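Local coordinates for fiber (Bovine adenovirus 4, PDB 4UE0), which forms the trimeric head domain of the viral fibre, which probably attaches the virion to a receptor on the host cell, at residues V14-F19 against T51-A56; I37-Q42 against A113-I118; Q76-K81 against P107-S112. One frame throughout, in Å; residues are numbered along the deposited sequence.

Contact 1 of 3, residues V14-F19 against T51-A56; sequences VGFMDF and TIYFQA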
# COMPACT_ATOMS: atom_id res chain seq x y z
N VAL A 14 4.46 -18.88 6.17
CA VAL A 14 3.47 -19.95 6.05
C VAL A 14 3.72 -20.73 4.78
O VAL A 14 3.66 -20.16 3.69
CB VAL A 14 2.05 -19.36 6.00
CG1 VAL A 14 1.00 -20.46 5.88
CG2 VAL A 14 1.78 -18.51 7.22
N GLY A 15 3.98 -22.03 4.91
CA GLY A 15 3.94 -22.92 3.77
C GLY A 15 2.51 -23.36 3.52
O GLY A 15 1.85 -23.88 4.41
N PHE A 16 2.00 -23.12 2.32
CA PHE A 16 0.63 -23.48 1.99
C PHE A 16 0.65 -24.11 0.62
O PHE A 16 1.10 -23.50 -0.34
CB PHE A 16 -0.30 -22.28 1.98
CG PHE A 16 -1.74 -22.65 1.84
CD1 PHE A 16 -2.44 -23.14 2.92
CD2 PHE A 16 -2.39 -22.53 0.64
CE1 PHE A 16 -3.76 -23.52 2.80
CE2 PHE A 16 -3.71 -22.89 0.51
CZ PHE A 16 -4.41 -23.39 1.62
N MET A 17 0.17 -25.34 0.67
CA MET A 17 0.42 -26.29 -0.31
C MET A 17 1.93 -26.15 -0.56
O MET A 17 2.73 -26.19 0.42
CB MET A 17 -0.52 -26.01 -1.47
CG MET A 17 -1.98 -25.88 -0.96
SD MET A 17 -2.82 -27.41 -0.38
CE MET A 17 -3.92 -26.97 0.97
N ASP A 18 2.28 -25.94 -1.83
CA ASP A 18 3.62 -26.01 -2.38
C ASP A 18 4.21 -24.61 -2.57
O ASP A 18 5.13 -24.45 -3.37
CB ASP A 18 3.49 -26.77 -3.72
CG ASP A 18 4.78 -27.39 -4.21
OD1 ASP A 18 5.72 -27.67 -3.43
OD2 ASP A 18 4.85 -27.54 -5.45
N PHE A 19 3.71 -23.58 -1.86
CA PHE A 19 4.30 -22.25 -1.95
C PHE A 19 4.36 -21.61 -0.55
O PHE A 19 3.88 -22.19 0.45
CB PHE A 19 3.60 -21.37 -3.01
CG PHE A 19 2.16 -21.03 -2.70
CD1 PHE A 19 1.13 -21.88 -3.10
CD2 PHE A 19 1.83 -19.85 -2.02
CE1 PHE A 19 -0.20 -21.57 -2.85
CE2 PHE A 19 0.50 -19.55 -1.76
CZ PHE A 19 -0.50 -20.42 -2.14
N THR A 51 -8.43 -19.37 -0.90
CA THR A 51 -8.24 -19.23 0.54
C THR A 51 -6.91 -19.81 0.95
O THR A 51 -6.55 -20.90 0.50
CB THR A 51 -9.35 -19.95 1.35
OG1 THR A 51 -10.65 -19.60 0.85
CG2 THR A 51 -9.23 -19.66 2.83
N ILE A 52 -6.16 -19.07 1.77
CA ILE A 52 -4.98 -19.57 2.44
C ILE A 52 -5.27 -19.56 3.92
O ILE A 52 -5.70 -18.55 4.46
CB ILE A 52 -3.75 -18.69 2.15
CG1 ILE A 52 -3.40 -18.74 0.66
CG2 ILE A 52 -2.58 -19.11 2.99
CD1 ILE A 52 -2.35 -17.72 0.25
N TYR A 53 -5.09 -20.71 4.58
CA TYR A 53 -5.38 -20.81 6.00
C TYR A 53 -4.22 -21.51 6.70
O TYR A 53 -3.45 -22.26 6.08
CB TYR A 53 -6.70 -21.56 6.23
CG TYR A 53 -6.72 -22.91 5.63
CD1 TYR A 53 -6.04 -23.98 6.22
CD2 TYR A 53 -7.35 -23.13 4.42
CE1 TYR A 53 -5.99 -25.20 5.63
CE2 TYR A 53 -7.34 -24.39 3.85
CZ TYR A 53 -6.64 -25.43 4.45
OH TYR A 53 -6.60 -26.68 3.86
N PHE A 54 -4.12 -21.29 7.99
CA PHE A 54 -3.05 -21.85 8.78
C PHE A 54 -3.35 -21.60 10.25
O PHE A 54 -4.21 -20.80 10.61
CB PHE A 54 -1.70 -21.24 8.38
CG PHE A 54 -1.64 -19.75 8.55
CD1 PHE A 54 -2.13 -18.89 7.56
CD2 PHE A 54 -1.11 -19.21 9.71
CE1 PHE A 54 -2.09 -17.53 7.74
CE2 PHE A 54 -1.06 -17.86 9.89
CZ PHE A 54 -1.54 -17.02 8.91
N GLN A 55 -2.59 -22.28 11.09
CA GLN A 55 -2.75 -22.14 12.52
C GLN A 55 -1.78 -21.07 13.00
O GLN A 55 -0.57 -21.11 12.71
CB GLN A 55 -2.54 -23.49 13.21
CG GLN A 55 -3.08 -23.58 14.62
CD GLN A 55 -2.99 -25.00 15.15
OE1 GLN A 55 -2.53 -25.91 14.45
NE2 GLN A 55 -3.42 -25.19 16.38
N ALA A 56 -2.32 -20.11 13.73
CA ALA A 56 -1.56 -18.93 14.11
C ALA A 56 -0.74 -19.21 15.30
O ALA A 56 -1.15 -19.95 16.18
CB ALA A 56 -2.48 -17.77 14.42
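Phe16 and Tyr53 make an edge-to-face aromatic pair: the CE1–CZ edge of Phe16 stands over the face of Tyr53, with centroids 5.0 Å apart and planes at 83°. Phe16 has CG anti to its backbone nitrogen (chi1 -172°), and this torsion swings the ring across to strand 51-55.

Two CH-pi contacts follow. Val14 sets CG2 squarely over the centre of the Phe54 ring, 3.7 Å from the centroid, while its CG1 packs on Phe54 CB. The Phe16 ring receives Ile52 CA over one face, 4.0 Å from its centroid.

The rest is apolar packing. Ile52 divides its branches, putting CG2 on Phe16 CG at 3.8 Å and sending CD1 to the rim of Phe19, 3.9 Å from CE2. Phe16 and Phe19 bound the type II' beta turn of the hairpin, held by backbone bonds in both directions.

Residues 14-16, the end of strand 8-16, and strand 51-55 lie on outermost strands, within this chain, of different sheets, crossing at 127° with axes 8.0 Å apart. They are therefore joined by side chains, without backbone pairing. Rings and branched aliphatics fill this edge of the beta sandwich, so burial of apolar surface carries the contact.

Contact 2 of 3, residues I37-Q42 against A113-I118; sequences ILNCSQ and AWTASI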
# COMPACT_ATOMS: atom_id res chain seq x y z
N ILE A 37 -1.45 -3.72 12.42
CA ILE A 37 -0.96 -3.78 11.04
C ILE A 37 -0.67 -5.24 10.69
O ILE A 37 -0.01 -5.95 11.45
CB ILE A 37 0.30 -2.91 10.86
CG1 ILE A 37 -0.06 -1.43 11.01
CG2 ILE A 37 0.95 -3.15 9.50
CD1 ILE A 37 1.11 -0.54 11.37
N LEU A 38 -1.15 -5.64 9.52
CA LEU A 38 -0.84 -6.95 8.95
C LEU A 38 -0.32 -6.74 7.55
O LEU A 38 -0.99 -6.09 6.74
CB LEU A 38 -2.08 -7.85 8.90
CG LEU A 38 -1.86 -9.26 8.35
CD1 LEU A 38 -0.86 -10.06 9.17
CD2 LEU A 38 -3.19 -10.01 8.26
N ASN A 39 0.84 -7.29 7.23
CA ASN A 39 1.27 -7.25 5.88
C ASN A 39 1.78 -8.55 5.36
O ASN A 39 2.01 -9.49 6.09
CB ASN A 39 2.23 -6.15 5.67
CG ASN A 39 3.42 -6.27 6.52
OD1 ASN A 39 3.95 -7.37 6.75
ND2 ASN A 39 3.84 -5.14 7.06
N CYS A 40 1.89 -8.58 4.05
CA CYS A 40 2.31 -9.76 3.35
C CYS A 40 3.21 -9.37 2.21
O CYS A 40 2.90 -8.46 1.45
CB CYS A 40 1.06 -10.46 2.81
SG CYS A 40 1.29 -12.12 2.18
N SER A 41 4.32 -10.08 2.08
CA SER A 41 5.19 -9.88 0.92
C SER A 41 4.57 -10.43 -0.34
O SER A 41 3.60 -11.22 -0.28
CB SER A 41 6.57 -10.51 1.16
OG SER A 41 7.30 -9.84 2.17
N GLN A 42 5.07 -10.04 -1.51
CA GLN A 42 4.64 -10.68 -2.73
C GLN A 42 4.84 -12.20 -2.65
O GLN A 42 5.71 -12.70 -1.96
CB GLN A 42 5.36 -10.10 -3.94
CG GLN A 42 6.84 -10.39 -3.98
CD GLN A 42 7.51 -9.65 -5.11
OE1 GLN A 42 7.39 -8.43 -5.24
NE2 GLN A 42 8.19 -10.37 -5.98
N ALA A 113 2.57 -7.48 -2.92
CA ALA A 113 2.54 -7.31 -1.50
C ALA A 113 1.36 -6.41 -1.10
O ALA A 113 0.96 -5.50 -1.83
CB ALA A 113 3.83 -6.68 -1.03
N TRP A 114 0.85 -6.63 0.10
CA TRP A 114 -0.26 -5.84 0.61
C TRP A 114 -0.09 -5.58 2.07
O TRP A 114 0.63 -6.27 2.79
CB TRP A 114 -1.62 -6.53 0.33
CG TRP A 114 -1.74 -7.95 0.81
CD1 TRP A 114 -1.57 -9.06 0.06
CD2 TRP A 114 -2.10 -8.40 2.13
NE1 TRP A 114 -1.82 -10.17 0.81
CE2 TRP A 114 -2.12 -9.79 2.09
CE3 TRP A 114 -2.39 -7.76 3.34
CZ2 TRP A 114 -2.38 -10.56 3.22
CZ3 TRP A 114 -2.62 -8.52 4.46
CH2 TRP A 114 -2.62 -9.91 4.39
N THR A 115 -0.81 -4.56 2.52
CA THR A 115 -0.84 -4.20 3.91
C THR A 115 -2.25 -3.81 4.33
O THR A 115 -2.91 -3.08 3.60
CB THR A 115 0.05 -2.96 4.25
OG1 THR A 115 1.42 -3.22 3.95
CG2 THR A 115 -0.08 -2.58 5.74
N ALA A 116 -2.65 -4.26 5.50
CA ALA A 116 -3.93 -3.91 6.11
C ALA A 116 -3.69 -3.20 7.42
O ALA A 116 -2.70 -3.49 8.12
CB ALA A 116 -4.78 -5.15 6.36
N SER A 117 -4.58 -2.30 7.82
CA SER A 117 -4.44 -1.56 9.07
C SER A 117 -5.82 -1.34 9.68
O SER A 117 -6.72 -0.84 8.99
CB SER A 117 -3.83 -0.15 8.79
OG SER A 117 -3.85 0.67 9.96
N ILE A 118 -5.93 -1.68 10.96
CA ILE A 118 -7.11 -1.40 11.77
C ILE A 118 -6.69 -0.51 12.93
O ILE A 118 -5.70 -0.78 13.59
CB ILE A 118 -7.75 -2.69 12.29
CG1 ILE A 118 -8.46 -3.43 11.18
CG2 ILE A 118 -8.76 -2.39 13.40
CD1 ILE A 118 -8.97 -4.81 11.54
O HOH W 1 5.83 -6.66 -3.77
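Leu38 O takes a hydrogen bond from Ala116 N at 2.8 Å, nearly along the C=O axis and almost straight (173°), with Thr115 CA close beside the same donor in a C-H...O contact of 3.4 Å; Trp114 CZ3 lies oblique to it. In return Leu38 N donates to Ala116 O at 3.0 Å. Cys40 and Trp114 form the next hydrogen-bonded pair: Cys40 N gives to Trp114 O at 2.9 Å, and Trp114 N returns a bond of 3.1 Å to Cys40 O. These are regular antiparallel partners in the sheet.

Trp114 folds its indole back against the neighbouring strand because CG sits between the backbone N and the carbonyl carbon (chi1 54°). Cys40 CB lies over one face of the indole, tight against CE2 at 3.3 Å, and the sulfur follows obliquely near NE1, a Cys sulfur-aromatic contact. Leu38 CD2 meets the indole at its edge, 3.9 Å from CH2. The same face of the sheet turns into the sandwich core, where Ala72, Cys74, Val88 and Ile90 pack on Trp114.

Just past the end of strand 34-40, Gln42 bonds to Tyr71 N and Pro69 O of the second subunit, and Ser41 OG to Ser117 OG of that chain. Four backbone bonds thus fix the register, the indole packs into the core beside Cys40 and Leu38, and this loop, with Ser117 of strand 114-120, carries polar groups across the trimer interface.

Contact 3 of 3, residues Q76-K81 against P107-S112; sequences QQLPDK and PNIMVS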
# COMPACT_ATOMS: atom_id res chain seq x y z
N GLN A 76 -2.63 -9.12 -9.58
CA GLN A 76 -1.76 -9.90 -10.47
C GLN A 76 -1.81 -9.29 -11.88
O GLN A 76 -2.84 -8.76 -12.30
CB GLN A 76 -2.22 -11.36 -10.60
CG GLN A 76 -2.04 -12.16 -9.33
CD GLN A 76 -2.52 -13.57 -9.53
OE1 GLN A 76 -3.69 -13.81 -9.87
NE2 GLN A 76 -1.64 -14.54 -9.35
N GLN A 77 -0.69 -9.36 -12.56
CA GLN A 77 -0.57 -8.91 -13.95
C GLN A 77 -0.64 -10.13 -14.83
O GLN A 77 0.21 -11.02 -14.75
CB GLN A 77 0.74 -8.18 -14.13
CG GLN A 77 0.98 -7.71 -15.55
CD GLN A 77 2.18 -6.84 -15.69
OE1 GLN A 77 2.38 -5.94 -14.91
NE2 GLN A 77 2.96 -7.07 -16.73
N LEU A 78 -1.69 -10.17 -15.65
CA LEU A 78 -1.97 -11.33 -16.49
C LEU A 78 -1.06 -11.32 -17.70
O LEU A 78 -0.44 -10.32 -18.02
CB LEU A 78 -3.43 -11.34 -16.88
CG LEU A 78 -4.41 -11.89 -15.85
CD1 LEU A 78 -3.91 -12.01 -14.42
CD2 LEU A 78 -5.68 -11.06 -15.89
N PRO A 79 -0.95 -12.47 -18.38
CA PRO A 79 -0.03 -12.52 -19.52
C PRO A 79 -0.27 -11.46 -20.61
O PRO A 79 0.69 -11.03 -21.25
CB PRO A 79 -0.25 -13.92 -20.07
CG PRO A 79 -0.69 -14.72 -18.88
CD PRO A 79 -1.55 -13.78 -18.09
N ASP A 80 -1.53 -11.05 -20.81
CA ASP A 80 -1.90 -9.99 -21.77
C ASP A 80 -1.72 -8.57 -21.20
O ASP A 80 -2.17 -7.60 -21.83
CB ASP A 80 -3.35 -10.20 -22.26
CG ASP A 80 -4.39 -10.09 -21.14
OD1 ASP A 80 -4.05 -9.73 -20.00
OD2 ASP A 80 -5.59 -10.37 -21.43
N LYS A 81 -1.12 -8.48 -20.01
CA LYS A 81 -0.79 -7.24 -19.32
C LYS A 81 -1.98 -6.56 -18.65
O LYS A 81 -1.83 -5.50 -18.08
CB LYS A 81 -0.04 -6.22 -20.20
CG LYS A 81 1.05 -6.80 -21.08
CD LYS A 81 2.30 -7.17 -20.31
CE LYS A 81 3.25 -5.99 -20.17
NZ LYS A 81 4.03 -5.73 -21.41
N PRO A 107 -2.69 -19.16 -11.27
CA PRO A 107 -1.47 -19.87 -10.93
C PRO A 107 -0.22 -19.28 -11.58
O PRO A 107 -0.26 -18.86 -12.73
CB PRO A 107 -1.72 -21.28 -11.49
CG PRO A 107 -3.21 -21.41 -11.63
CD PRO A 107 -3.66 -20.02 -11.97
N ASN A 108 0.89 -19.32 -10.86
CA ASN A 108 2.22 -19.05 -11.41
C ASN A 108 2.42 -17.61 -11.90
O ASN A 108 3.25 -17.35 -12.76
CB ASN A 108 2.57 -20.08 -12.50
CG ASN A 108 2.36 -21.50 -12.02
OD1 ASN A 108 1.66 -22.31 -12.65
ND2 ASN A 108 2.90 -21.78 -10.86
N ILE A 109 1.68 -16.70 -11.30
CA ILE A 109 1.84 -15.29 -11.53
C ILE A 109 2.00 -14.62 -10.17
O ILE A 109 1.25 -14.89 -9.23
CB ILE A 109 0.62 -14.69 -12.28
CG1 ILE A 109 0.52 -15.30 -13.67
CG2 ILE A 109 0.74 -13.16 -12.32
CD1 ILE A 109 -0.64 -14.77 -14.48
N MET A 110 2.97 -13.72 -10.05
CA MET A 110 3.21 -13.06 -8.79
C MET A 110 2.02 -12.21 -8.33
O MET A 110 1.39 -11.53 -9.13
CB MET A 110 4.44 -12.15 -8.90
CG MET A 110 5.02 -11.75 -7.56
SD MET A 110 5.82 -13.09 -6.63
CE MET A 110 7.26 -13.35 -7.66
N VAL A 111 1.74 -12.25 -7.04
CA VAL A 111 0.73 -11.42 -6.38
C VAL A 111 1.48 -10.32 -5.65
O VAL A 111 2.45 -10.60 -4.94
CB VAL A 111 -0.10 -12.24 -5.39
CG1 VAL A 111 -1.11 -11.38 -4.67
CG2 VAL A 111 -0.81 -13.40 -6.07
N SER A 112 1.02 -9.07 -5.81
CA SER A 112 1.69 -7.96 -5.14
C SER A 112 1.56 -8.03 -3.61
O SER A 112 0.60 -8.56 -3.07
CB SER A 112 1.13 -6.64 -5.63
OG SER A 112 -0.27 -6.56 -5.48
O HOH W 2 1.92 -10.04 -11.31
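Gln76 turns CG beside its backbone N (chi1 -68°) and runs extended beyond it, which carries the amide across to the 107-112 loop, where NE2 donates to Ile109 O at 2.9 Å. The bond is bent, 144° at the hydrogen, and the donor sits above the carbonyl plane of Ile109, although that oxygen stays close to the plane of the Gln76 amide. On the other side of the amide, OE1 takes the backbone N of Glu106.

Val111 CG2 packs on the flank of this side chain, 3.6 Å from NE2 and 3.7 Å from CG of Gln76, the two crossing at a slant. Ile109, with CG2 anti to its backbone N, pushes that methyl to 3.3 Å from Gln77 O and extends CD1 to Pro79 CD at 3.9 Å, the two side chains crossing at about a right angle.

A water bridges the backbones, accepting from Gln77 N at 3.0 Å and donating to Met110 O at 2.7 Å. Gln77 and Met110 also pack on Ser102 and Ser68 of the second subunit.

A side-chain amide, a water and the packing of Ile109 thus join strand 70-77 to an irregular loop. Bonded through both nitrogen and oxygen, the amide is restricted in rotation and ties the loop to the strand's outer edge.

The three contacts map the beta sandwich of the fibre head. Contact 2 pairs strands 34-40 and 114-120 within one sheet; contact 1 joins the far edge of that sheet, strand 8-16, to edge strand 51-55 of the other; contact 3 ties strand 70-77, the opposite edge of that second sheet, to the loop leading into 114-120. Their centres lie 16 to 20 Å apart. Along the chain contacts 1 and 2 interleave, whereas contact 3 follows contact 1 and falls between the two segments of contact 2. Contacts 2 and 3 touch through Gln42, which packs on Met110 and Val111. Both lie at the trimer interface, while contact 1 joins the two sheets at an edge away from it.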